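Local atomic coordinates of NAD(P)H-FMN oxidoreductase (PDB entry 5LVA), a protein that binds flavin mononucleotide and probably uses it to pass electrons from NAD(P)H to an acceptor, as NAD(P)H:quinone oxidoreductases of this flavodoxin-like family do. Residues K77-D80 with H81-Y85; Y122-S125 with E126-P130. All blocks are in the same frame, centred on the assembly; numbering follows the deposited sequence.

Contact 1 (K77-D80 with H81-Y85)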
ATOM      1  N   LYS A  77     -12.763  -0.269   2.401  1.00 19.81           N
ATOM      2  CA  LYS A  77     -13.545   0.548   3.317  1.00 18.90           C
ATOM      3  C   LYS A  77     -12.862   1.876   3.631  1.00 22.45           C
ATOM      4  O   LYS A  77     -13.516   2.909   3.741  1.00 21.73           O
ATOM      5  CB  LYS A  77     -13.799  -0.218   4.609  1.00 19.83           C
ATOM      6  CG  LYS A  77     -14.746   0.461   5.550  1.00 21.94           C
ATOM      7  CD  LYS A  77     -15.001  -0.411   6.746  1.00 20.43           C
ATOM      8  CE  LYS A  77     -15.910  -1.554   6.400  1.00 23.85           C
ATOM      9  NZ  LYS A  77     -16.236  -2.344   7.623  1.00 27.57           N
ATOM     10  N   TRP A  78     -11.543   1.840   3.765  1.00 19.60           N
ATOM     11  CA  TRP A  78     -10.768   3.056   3.954  1.00 16.43           C
ATOM     12  C   TRP A  78     -10.942   4.042   2.801  1.00 21.16           C
ATOM     13  O   TRP A  78     -11.160   5.226   3.027  1.00 22.80           O
ATOM     14  CB  TRP A  78      -9.293   2.721   4.122  1.00 18.76           C
ATOM     15  CG  TRP A  78      -8.455   3.860   4.584  1.00 18.63           C
ATOM     16  CD1 TRP A  78      -8.068   4.118   5.864  1.00 18.07           C
ATOM     17  CD2 TRP A  78      -7.881   4.892   3.774  1.00 13.85           C
ATOM     18  NE1 TRP A  78      -7.299   5.247   5.903  1.00 20.52           N
ATOM     19  CE2 TRP A  78      -7.165   5.741   4.632  1.00 15.30           C
ATOM     20  CE3 TRP A  78      -7.899   5.179   2.406  1.00 18.58           C
ATOM     21  CZ2 TRP A  78      -6.474   6.859   4.170  1.00 19.74           C
ATOM     22  CZ3 TRP A  78      -7.220   6.293   1.952  1.00 14.50           C
ATOM     23  CH2 TRP A  78      -6.513   7.113   2.830  1.00 20.22           C
ATOM     24  N   LEU A  79     -10.826   3.558   1.569  1.00 20.83           N
ATOM     25  CA  LEU A  79     -11.015   4.416   0.404  1.00 20.10           C
ATOM     26  C   LEU A  79     -12.406   5.018   0.419  1.00 19.16           C
ATOM     27  O   LEU A  79     -12.568   6.224   0.297  1.00 23.18           O
ATOM     28  CB  LEU A  79     -10.789   3.631  -0.891  1.00 17.56           C
ATOM     29  CG  LEU A  79      -9.409   2.993  -1.062  1.00 17.80           C
ATOM     30  CD1 LEU A  79      -9.400   2.041  -2.228  1.00 14.76           C
ATOM     31  CD2 LEU A  79      -8.316   4.044  -1.222  1.00 11.31           C
ATOM     32  N   ASP A  80     -13.401   4.163   0.593  1.00 18.92           N
ATOM     33  CA  ASP A  80     -14.789   4.584   0.560  1.00 19.06           C
ATOM     34  C   ASP A  80     -15.087   5.642   1.592  1.00 22.04           C
ATOM     35  O   ASP A  80     -15.788   6.615   1.304  1.00 25.14           O
ATOM     36  CB  ASP A  80     -15.718   3.389   0.781  1.00 18.51           C
ATOM     37  CG  ASP A  80     -15.756   2.459  -0.399  1.00 18.43           C
ATOM     38  OD1 ASP A  80     -15.113   2.774  -1.418  1.00 22.65           O
ATOM     39  OD2 ASP A  80     -16.422   1.410  -0.315  1.00 19.71           O
ATOM     40  N   HIS A  81     -14.557   5.450   2.796  1.00 21.40           N
ATOM     41  CA  HIS A  81     -14.943   6.274   3.926  1.00 18.45           C
ATOM     42  C   HIS A  81     -14.091   7.517   4.088  1.00 21.68           C
ATOM     43  O   HIS A  81     -14.573   8.530   4.589  1.00 21.97           O
ATOM     44  CB  HIS A  81     -14.900   5.453   5.203  1.00 22.24           C
ATOM     45  CG  HIS A  81     -15.983   4.431   5.291  1.00 24.76           C
ATOM     46  ND1 HIS A  81     -16.397   3.887   6.485  1.00 26.97           N
ATOM     47  CD2 HIS A  81     -16.737   3.848   4.331  1.00 25.49           C
ATOM     48  CE1 HIS A  81     -17.360   3.016   6.258  1.00 25.15           C
ATOM     49  NE2 HIS A  81     -17.585   2.972   4.959  1.00 23.85           N
ATOM     50  N   VAL A  82     -12.834   7.448   3.663  1.00 19.00           N
ATOM     51  CA  VAL A  82     -11.916   8.559   3.871  1.00 17.59           C
ATOM     52  C   VAL A  82     -11.884   9.548   2.702  1.00 22.40           C
ATOM     53  O   VAL A  82     -11.881  10.760   2.920  1.00 23.42           O
ATOM     54  CB  VAL A  82     -10.491   8.046   4.159  1.00 23.04           C
ATOM     55  CG1 VAL A  82      -9.513   9.196   4.307  1.00 19.89           C
ATOM     56  CG2 VAL A  82     -10.481   7.194   5.426  1.00 17.46           C
ATOM     57  N   LEU A  83     -11.889   9.045   1.469  1.00 22.56           N
ATOM     58  CA  LEU A  83     -11.792   9.909   0.287  1.00 21.24           C
ATOM     59  C   LEU A  83     -13.112  10.590  -0.082  1.00 23.30           C
ATOM     60  O   LEU A  83     -13.825  10.149  -0.968  1.00 22.87           O
ATOM     61  CB  LEU A  83     -11.279   9.105  -0.902  1.00 24.89           C
ATOM     62  CG  LEU A  83      -9.954   8.377  -0.682  1.00 17.82           C
ATOM     63  CD1 LEU A  83      -9.692   7.456  -1.826  1.00 19.59           C
ATOM     64  CD2 LEU A  83      -8.815   9.357  -0.538  1.00 16.84           C
ATOM     65  N   LEU A  84     -13.410  11.694   0.590  1.00 27.61           N
ATOM     66  CA  LEU A  84     -14.733  12.301   0.486  1.00 29.38           C
ATOM     67  C   LEU A  84     -14.788  13.571  -0.359  1.00 25.69           C
ATOM     68  O   LEU A  84     -13.777  14.242  -0.570  1.00 27.98           O
ATOM     69  CB  LEU A  84     -15.271  12.598   1.881  1.00 23.60           C
ATOM     70  CG  LEU A  84     -15.445  11.384   2.790  1.00 24.75           C
ATOM     71  CD1 LEU A  84     -15.935  11.827   4.147  1.00 23.76           C
ATOM     72  CD2 LEU A  84     -16.408  10.399   2.197  1.00 20.56           C
ATOM     73  N   TYR A  85     -15.995  13.864  -0.840  1.00 24.51           N
ATOM     74  CA  TYR A  85     -16.279  15.064  -1.601  1.00 24.12           C
ATOM     75  C   TYR A  85     -15.846  16.280  -0.808  1.00 24.15           C
ATOM     76  O   TYR A  85     -16.122  16.376   0.364  1.00 29.15           O
ATOM     77  CB  TYR A  85     -17.773  15.146  -1.940  1.00 26.33           C
ATOM     78  CG  TYR A  85     -18.115  16.313  -2.836  1.00 34.90           C
ATOM     79  CD1 TYR A  85     -18.280  17.594  -2.322  1.00 34.51           C
ATOM     80  CD2 TYR A  85     -18.237  16.142  -4.208  1.00 38.76           C
ATOM     81  CE1 TYR A  85     -18.564  18.661  -3.143  1.00 32.39           C
ATOM     82  CE2 TYR A  85     -18.528  17.198  -5.031  1.00 37.82           C
ATOM     83  CZ  TYR A  85     -18.692  18.454  -4.495  1.00 39.35           C
ATOM     84  OH  TYR A  85     -18.986  19.506  -5.330  1.00 59.46           O
TER
HETATM   85  O   HOH W   1     -15.478   8.154  -1.008  1.00 23.33           O
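The C-terminal end of helix 73-82, in a flavodoxin-like fold, pairs side chains four residues apart. V82 lays its CG2 methyl over one face of the W78 indole, 3.7 Å from the centroid of the five-membered ring, a CH-pi contact. With CG anti to the backbone N (chi1 -169°), the W78 indole lies on the carbonyl side, where it meets V82. The second methyl, V82 CG1, reaches the six-membered ring at W78 CZ2 (3.8 Å). One residue earlier in each segment, K77 CG sits over the centre of the H81 imidazole, 3.8 Å from its centroid. L79 and L83 lie side by side, with L79 CD2 3.7 Å from L83 CD1. The backbone bonds H81 N to K77 O, V82 N to W78 O and L83 N to L79 O join the same three residue pairs. L83 then leaves helical geometry as the centre of an inverse gamma turn. A water donates to both D80 O and L83 O, bridging the last turn to the exit. The helix belongs to the beta-alpha-beta unit between strands 59-65 and 100-106. W78 packs edge-to-face on F62 of strand 59-65, and its NE1 bonds E50 of helix 47-56.

Contact 2 (Y122-S125 with E126-P130)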
ATOM      1  N   TYR A 122      -2.461 -11.932 -16.412  1.00 23.33           N
ATOM      2  CA  TYR A 122      -2.398 -10.480 -16.444  1.00 23.02           C
ATOM      3  C   TYR A 122      -1.214  -9.940 -15.632  1.00 20.58           C
ATOM      4  O   TYR A 122      -0.901 -10.456 -14.567  1.00 22.84           O
ATOM      5  CB  TYR A 122      -3.726  -9.896 -15.931  1.00 22.65           C
ATOM      6  CG  TYR A 122      -4.955 -10.597 -16.493  1.00 25.91           C
ATOM      7  CD1 TYR A 122      -5.324 -10.448 -17.833  1.00 27.95           C
ATOM      8  CD2 TYR A 122      -5.748 -11.394 -15.689  1.00 18.62           C
ATOM      9  CE1 TYR A 122      -6.440 -11.085 -18.349  1.00 21.12           C
ATOM     10  CE2 TYR A 122      -6.865 -12.031 -16.189  1.00 18.89           C
ATOM     11  CZ  TYR A 122      -7.206 -11.878 -17.519  1.00 24.74           C
ATOM     12  OH  TYR A 122      -8.320 -12.518 -18.007  1.00 27.47           O
ATOM     13  N   ALA A 123      -0.554  -8.909 -16.137  1.00 20.38           N
ATOM     14  CA  ALA A 123       0.518  -8.257 -15.390  1.00 21.47           C
ATOM     15  C   ALA A 123      -0.035  -7.568 -14.151  1.00 21.48           C
ATOM     16  O   ALA A 123      -1.200  -7.173 -14.127  1.00 23.88           O
ATOM     17  CB  ALA A 123       1.246  -7.255 -16.270  1.00 19.36           C
ATOM     18  N   ILE A 124       0.802  -7.404 -13.133  1.00 21.26           N
ATOM     19  CA  ILE A 124       0.369  -6.773 -11.886  1.00 16.76           C
ATOM     20  C   ILE A 124      -0.160  -5.347 -12.109  1.00 18.99           C
ATOM     21  O   ILE A 124      -1.124  -4.925 -11.464  1.00 21.70           O
ATOM     22  CB  ILE A 124       1.521  -6.783 -10.843  1.00 18.92           C
ATOM     23  CG1 ILE A 124       1.459  -8.070 -10.038  1.00 21.17           C
ATOM     24  CG2 ILE A 124       1.418  -5.637  -9.876  1.00 22.14           C
ATOM     25  CD1 ILE A 124       0.319  -8.093  -9.050  1.00 23.90           C
ATOM     26  N   SER A 125       0.453  -4.629 -13.048  1.00 20.57           N
ATOM     27  CA  SER A 125      -0.012  -3.308 -13.472  1.00 19.76           C
ATOM     28  C   SER A 125      -1.456  -3.300 -13.917  1.00 21.15           C
ATOM     29  O   SER A 125      -2.143  -2.304 -13.759  1.00 20.76           O
ATOM     30  CB  SER A 125       0.837  -2.775 -14.618  1.00 22.32           C
ATOM     31  OG  SER A 125       2.156  -2.551 -14.207  1.00 25.16           O
ATOM     32  N   GLU A 126      -1.902  -4.404 -14.499  1.00 22.28           N
ATOM     33  CA  GLU A 126      -3.291  -4.536 -14.901  1.00 16.71           C
ATOM     34  C   GLU A 126      -4.196  -4.766 -13.700  1.00 18.98           C
ATOM     35  O   GLU A 126      -5.266  -4.190 -13.598  1.00 22.38           O
ATOM     36  CB  GLU A 126      -3.456  -5.687 -15.899  1.00 18.88           C
ATOM     37  CG  GLU A 126      -2.710  -5.517 -17.216  1.00 15.63           C
ATOM     38  CD  GLU A 126      -2.778  -6.763 -18.063  1.00 24.99           C
ATOM     39  OE1 GLU A 126      -3.888  -7.109 -18.517  1.00 31.01           O
ATOM     40  OE2 GLU A 126      -1.730  -7.413 -18.259  1.00 22.83           O
ATOM     41  N   LEU A 127      -3.769  -5.632 -12.797  1.00 20.38           N
ATOM     42  CA  LEU A 127      -4.583  -6.001 -11.652  1.00 14.47           C
ATOM     43  C   LEU A 127      -4.736  -4.843 -10.666  1.00 17.65           C
ATOM     44  O   LEU A 127      -5.775  -4.679 -10.049  1.00 18.28           O
ATOM     45  CB  LEU A 127      -3.983  -7.225 -10.988  1.00 16.40           C
ATOM     46  CG  LEU A 127      -4.091  -8.484 -11.853  1.00 18.79           C
ATOM     47  CD1 LEU A 127      -3.425  -9.682 -11.207  1.00 11.03           C
ATOM     48  CD2 LEU A 127      -5.548  -8.809 -12.155  1.00 15.85           C
ATOM     49  N   LEU A 128      -3.713  -4.017 -10.547  1.00 17.71           N
ATOM     50  CA  LEU A 128      -3.776  -2.909  -9.617  1.00 14.66           C
ATOM     51  C   LEU A 128      -4.458  -1.677 -10.176  1.00 16.20           C
ATOM     52  O   LEU A 128      -4.399  -0.607  -9.575  1.00 18.13           O
ATOM     53  CB  LEU A 128      -2.373  -2.529  -9.147  1.00 16.18           C
ATOM     54  CG  LEU A 128      -1.610  -3.531  -8.279  1.00 17.21           C
ATOM     55  CD1 LEU A 128      -0.256  -2.981  -7.871  1.00 13.42           C
ATOM     56  CD2 LEU A 128      -2.432  -3.904  -7.064  1.00 15.22           C
ATOM     57  N   ARG A 129      -5.119  -1.806 -11.317  1.00 19.27           N
ATOM     58  CA  ARG A 129      -5.660  -0.619 -11.963  1.00 15.15           C
ATOM     59  C   ARG A 129      -6.711   0.141 -11.157  1.00 17.74           C
ATOM     60  O   ARG A 129      -6.771   1.363 -11.267  1.00 19.23           O
ATOM     61  CB  ARG A 129      -6.247  -0.948 -13.333  1.00 18.53           C
ATOM     62  CG  ARG A 129      -6.058   0.210 -14.291  1.00 16.41           C
ATOM     63  CD  ARG A 129      -6.070  -0.199 -15.694  1.00 25.20           C
ATOM     64  NE  ARG A 129      -4.899  -0.885 -16.225  1.00 27.47           N
ATOM     65  CZ  ARG A 129      -3.691  -0.359 -16.354  1.00 22.40           C
ATOM     66  NH1 ARG A 129      -3.431   0.839 -15.880  1.00 25.21           N
ATOM     67  NH2 ARG A 129      -2.726  -1.069 -16.907  1.00 25.58           N
ATOM     68  N   PRO A 130      -7.552  -0.559 -10.368  1.00 16.73           N
ATOM     69  CA  PRO A 130      -8.442   0.244  -9.519  1.00 17.71           C
ATOM     70  C   PRO A 130      -7.706   1.254  -8.641  1.00 19.62           C
ATOM     71  O   PRO A 130      -8.200   2.355  -8.441  1.00 19.95           O
ATOM     72  CB  PRO A 130      -9.138  -0.811  -8.661  1.00 16.70           C
ATOM     73  CG  PRO A 130      -9.188  -1.986  -9.521  1.00 16.36           C
ATOM     74  CD  PRO A 130      -7.917  -1.987 -10.314  1.00 15.46           C
TER
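E126 starts with CG anti to its carbonyl carbon (chi1 -63°) and continues extended through chi2 (173°), which carries its carboxylate back to the start of the helix. There E126 OE2 accepts a hydrogen bond from A123 N, 2.9 Å long. The N-H comes from above the carboxylate plane. A123 is the N-cap residue of helix 124-127, so the bond ties the cap backbone to a side chain three residues on. As A123 is an alanine, its side chain cannot return a bond, and only this half of a capping box is made. The other carboxylate oxygen, E126 OE1, lies 3.7 Å from Y122 CD1. Ring and carboxylate planes stand 82° apart. A123 O takes two backbone donors: L127 N in the carbonyl plane, and E126 N at 2.9 Å from above it. L128 N bonds I124 O, close to the line of its C=O. On the buried side I124 CG2 meets L128 CD1 at 3.7 Å, and these two side chains reach V147 and P145 of strand 141-148. R129 lays one face of its guanidinium over S125 O, with NH2 3.4 Å from that oxygen but poorly angled for a hydrogen bond. The carboxylate thus satisfies the N-H of the N-cap residue. A negative charge at this N-terminus may be mildly favourable, though the helix is only one turn long.

Contacts 1 and 2 follow one another along the chain and do not touch. Their centres are 21 Å apart, and their nearest atoms about 6 Å. Contact 1 concerns the end of a helix, where the chain leaves helix 73-82. Contact 2 concerns a helix start and the break between helices 124-127 and 129-138. Their relation to the flavin differs. Contact 1 lies away from the annotated FMN sites. In contact 2 the side chain of L127 is about 7 Å from the bound FMN and about 4 Å from the side chains of Y69 and Y114, both FMN-binding residues. L127, and I124 where it touches Y114, therefore back residues that line the FMN pocket.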